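Leucine--tRNA ligase (Agrobacterium radiobacter, PDB 5AH5) probably joins leucine to its cognate tRNA at the cost of ATP, as a class I aminoacyl-tRNA synthetase linked to resistance against the toxic moiety of agrocin 84. Local coordinates at residues B[36-40]-B[52-56]. Sequence-based numbering, arbitrary orientation.
Sequences LEMFP and RNYSM. With LSS (5'-O-(L-leucylsulfamoyl)adenosine), chain I.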
loop_
_atom_site.group_PDB
_atom_site.type_symbol
_atom_site.label_atom_id
_atom_site.label_comp_id
_atom_site.label_asym_id
_atom_site.label_seq_id
_atom_site.Cartn_x
_atom_site.Cartn_y
_atom_site.Cartn_z
ATOM N N LEU B 36 -9.893 1.809 2.620
ATOM C CA LEU B 36 -9.159 1.454 3.829
ATOM C C LEU B 36 -7.746 1.888 3.752
ATOM O O LEU B 36 -7.287 2.297 2.692
ATOM C CB LEU B 36 -9.247 -0.048 4.067
ATOM C CG LEU B 36 -8.406 -1.095 3.364
ATOM C CD1 LEU B 36 -8.572 -2.437 4.053
ATOM C CD2 LEU B 36 -8.792 -1.219 1.950
ATOM N N GLU B 37 -7.078 1.761 4.885
ATOM C CA GLU B 37 -5.708 2.144 5.068
ATOM C C GLU B 37 -4.981 0.937 5.662
ATOM O O GLU B 37 -5.612 0.009 6.231
ATOM C CB GLU B 37 -5.597 3.223 6.112
ATOM C CG GLU B 37 -6.365 4.507 5.887
ATOM C CD GLU B 37 -7.626 4.576 6.678
ATOM O OE1 GLU B 37 -7.677 3.965 7.774
ATOM O OE2 GLU B 37 -8.579 5.288 6.218
ATOM N N MET B 38 -3.663 0.957 5.553
ATOM C CA MET B 38 -2.852 -0.146 6.090
ATOM C C MET B 38 -2.936 -0.183 7.595
ATOM O O MET B 38 -2.499 0.753 8.299
ATOM C CB MET B 38 -1.417 -0.100 5.589
ATOM C CG MET B 38 -1.288 -0.463 4.144
ATOM S SD MET B 38 0.446 -0.364 3.705
ATOM C CE MET B 38 0.374 -0.371 1.945
ATOM N N PHE B 39 -3.610 -1.238 8.096
ATOM C CA PHE B 39 -3.849 -1.399 9.560
ATOM C C PHE B 39 -2.543 -1.496 10.363
ATOM O O PHE B 39 -1.548 -1.921 9.837
ATOM C CB PHE B 39 -4.916 -2.487 9.851
ATOM C CG PHE B 39 -4.462 -3.950 9.758
ATOM C CD1 PHE B 39 -3.506 -4.394 8.857
ATOM C CD2 PHE B 39 -5.139 -4.923 10.504
ATOM C CE1 PHE B 39 -3.193 -5.726 8.778
ATOM C CE2 PHE B 39 -4.806 -6.261 10.412
ATOM C CZ PHE B 39 -3.869 -6.678 9.537
ATOM N N PRO B 40 -2.484 -0.888 11.530
ATOM C CA PRO B 40 -1.242 -0.750 12.211
ATOM C C PRO B 40 -0.779 -1.991 13.045
ATOM O O PRO B 40 -1.607 -2.720 13.566
ATOM C CB PRO B 40 -1.512 0.363 13.168
ATOM C CG PRO B 40 -2.903 0.239 13.497
ATOM C CD PRO B 40 -3.567 -0.266 12.257
ATOM N N ARG B 52 -1.542 10.867 9.885
ATOM C CA ARG B 52 -1.533 11.385 8.505
ATOM C C ARG B 52 -2.205 10.382 7.563
ATOM O O ARG B 52 -3.075 10.738 6.742
ATOM C CB ARG B 52 -0.131 11.689 7.998
ATOM C CG ARG B 52 -0.185 12.311 6.613
ATOM C CD ARG B 52 1.167 12.489 6.007
ATOM N NE ARG B 52 1.114 13.402 4.875
ATOM C CZ ARG B 52 2.125 13.645 4.078
ATOM N NH1 ARG B 52 3.332 13.082 4.335
ATOM N NH2 ARG B 52 1.968 14.495 3.037
ATOM N N ASN B 53 -1.751 9.143 7.673
ATOM C CA ASN B 53 -2.244 8.048 6.893
ATOM C C ASN B 53 -3.798 7.854 7.007
ATOM O O ASN B 53 -4.507 7.656 6.000
ATOM C CB ASN B 53 -1.503 6.798 7.335
ATOM C CG ASN B 53 -1.665 5.647 6.425
ATOM O OD1 ASN B 53 -0.840 4.720 6.483
ATOM N ND2 ASN B 53 -2.713 5.630 5.609
ATOM N N TYR B 54 -4.307 8.059 8.196
ATOM C CA TYR B 54 -5.666 7.704 8.540
ATOM C C TYR B 54 -6.603 8.913 8.359
ATOM O O TYR B 54 -7.804 8.782 8.088
ATOM C CB TYR B 54 -5.720 7.043 9.936
ATOM C CG TYR B 54 -4.866 5.756 10.089
ATOM C CD1 TYR B 54 -4.569 4.961 9.011
ATOM C CD2 TYR B 54 -4.396 5.313 11.339
ATOM C CE1 TYR B 54 -3.824 3.831 9.109
ATOM C CE2 TYR B 54 -3.608 4.135 11.438
ATOM C CZ TYR B 54 -3.313 3.410 10.352
ATOM O OH TYR B 54 -2.568 2.209 10.402
ATOM N N SER B 55 -6.073 10.094 8.564
ATOM C CA SER B 55 -6.779 11.325 8.256
ATOM C C SER B 55 -7.252 11.342 6.837
ATOM O O SER B 55 -8.376 11.781 6.557
ATOM C CB SER B 55 -5.889 12.514 8.469
ATOM O OG SER B 55 -5.742 12.724 9.826
ATOM N N MET B 56 -6.426 10.858 5.943
ATOM C CA MET B 56 -6.748 10.902 4.475
ATOM C C MET B 56 -7.941 10.000 4.171
ATOM O O MET B 56 -8.834 10.374 3.388
ATOM C CB MET B 56 -5.574 10.485 3.617
ATOM C CG MET B 56 -4.346 11.390 3.679
ATOM S SD MET B 56 -2.930 10.784 2.702
ATOM C CE MET B 56 -1.806 12.092 3.183
HETATM C C1 LSS I . 2.181 -1.748 9.167
HETATM N N1 LSS I . 4.716 8.663 8.151
HETATM O O1 LSS I . 3.008 -1.311 8.398
HETATM S S1 LSS I . 2.515 0.109 10.753
HETATM C C2 LSS I . 3.763 8.257 7.315
HETATM N N2 LSS I . 1.875 -1.167 10.313
HETATM O O2 LSS I . 3.217 3.489 6.150
HETATM N N3 LSS I . 3.147 7.059 7.427
HETATM O O3 LSS I . 0.621 2.595 5.890
HETATM C C4 LSS I . 3.513 6.240 8.440
HETATM N N4 LSS I . 0.762 -3.630 9.995
HETATM O O4 LSS I . 1.043 3.791 8.935
HETATM C C5 LSS I . 4.561 6.573 9.289
HETATM O O5 LSS I . 2.114 1.244 9.704
HETATM C C6 LSS I . 5.184 7.798 9.120
HETATM N N6 LSS I . 6.169 8.154 9.985
HETATM C C7 LSS I . -0.065 -4.175 7.043
HETATM N N7 LSS I . 4.734 5.544 10.158
HETATM C C8 LSS I . 3.851 4.562 9.827
HETATM C C9 LSS I . 0.606 -2.915 7.596
HETATM N N9 LSS I . 3.092 5.015 8.795
HETATM C CA LSS I . 1.497 -3.045 8.844
HETATM C C10 LSS I . 1.015 -5.090 6.445
HETATM C C11 LSS I . -1.177 -3.731 6.028
HETATM O O1A LSS I . 3.980 0.208 10.826
HETATM C C21 LSS I . 2.052 4.302 8.080
HETATM C C22 LSS I . 2.584 3.123 7.343
HETATM C C23 LSS I . 1.333 2.272 7.116
HETATM C C24 LSS I . 0.537 2.602 8.362
HETATM C C25 LSS I . 0.748 1.584 9.484
HETATM O O2A LSS I . 1.949 0.606 11.989
#
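The ring of Tyr54 has the carbonyl oxygen of Met38 at its edge, near the ring plane, while the carboxylate of Glu37, Pro40 CD and the ribose of the bound leucyl-sulfamoyl adenosine approach it obliquely. The Phe39 ring, stacked with Tyr496, meets leucyl methyl C11 at its edge. Tyr54 OH donates to Met38 O at 2.6 Å, in the carbonyl plane and with a C=O...donor angle of 152°. Placing CG beside the backbone N (chi1 -59°) sends the Tyr54 ring off helix 48-66 towards the end of strand 32-37. Pro40 packs obliquely against the hydroxyl, its CD 3.3 Å from Tyr54 OH.

Nearer the root of the ring, at CD1 and CE1, Glu37 CB lies 3.5 Å from Tyr54 CD1, and the chain then bends so that OE1 stays close to the same carbon. The carboxylate, turned 49° from the ring plane, bonds elsewhere: OE2 to His73 and OE1 to Tyr117 OH. Such pairing would be expected to ease the cost of burying a charge.

Asn53 and Phe39 bind the ligand from the two segments. With CG anti to its own N, Asn53 reaches out so that OD1 takes a hydrogen bond from ribose O3 at 2.6 Å, while ND2 binds Ile524 O and fixes the amide's rotation. The backbone oxygen of Phe39 accepts from the leucyl nitrogen N4 at 2.9 Å. Met38 CB packs 3.4 Å from ribose O3.

This is the first crossover of the class I Rossmann-type core, where the strand runs out into the predicted HIGH region at Pro40. The chemistry implies a division consistent with Tyr54 holding the segment after the strand in place while Phe39 O and Asn53 OD1 bind the amino and ribose groups of the adenylate analogue.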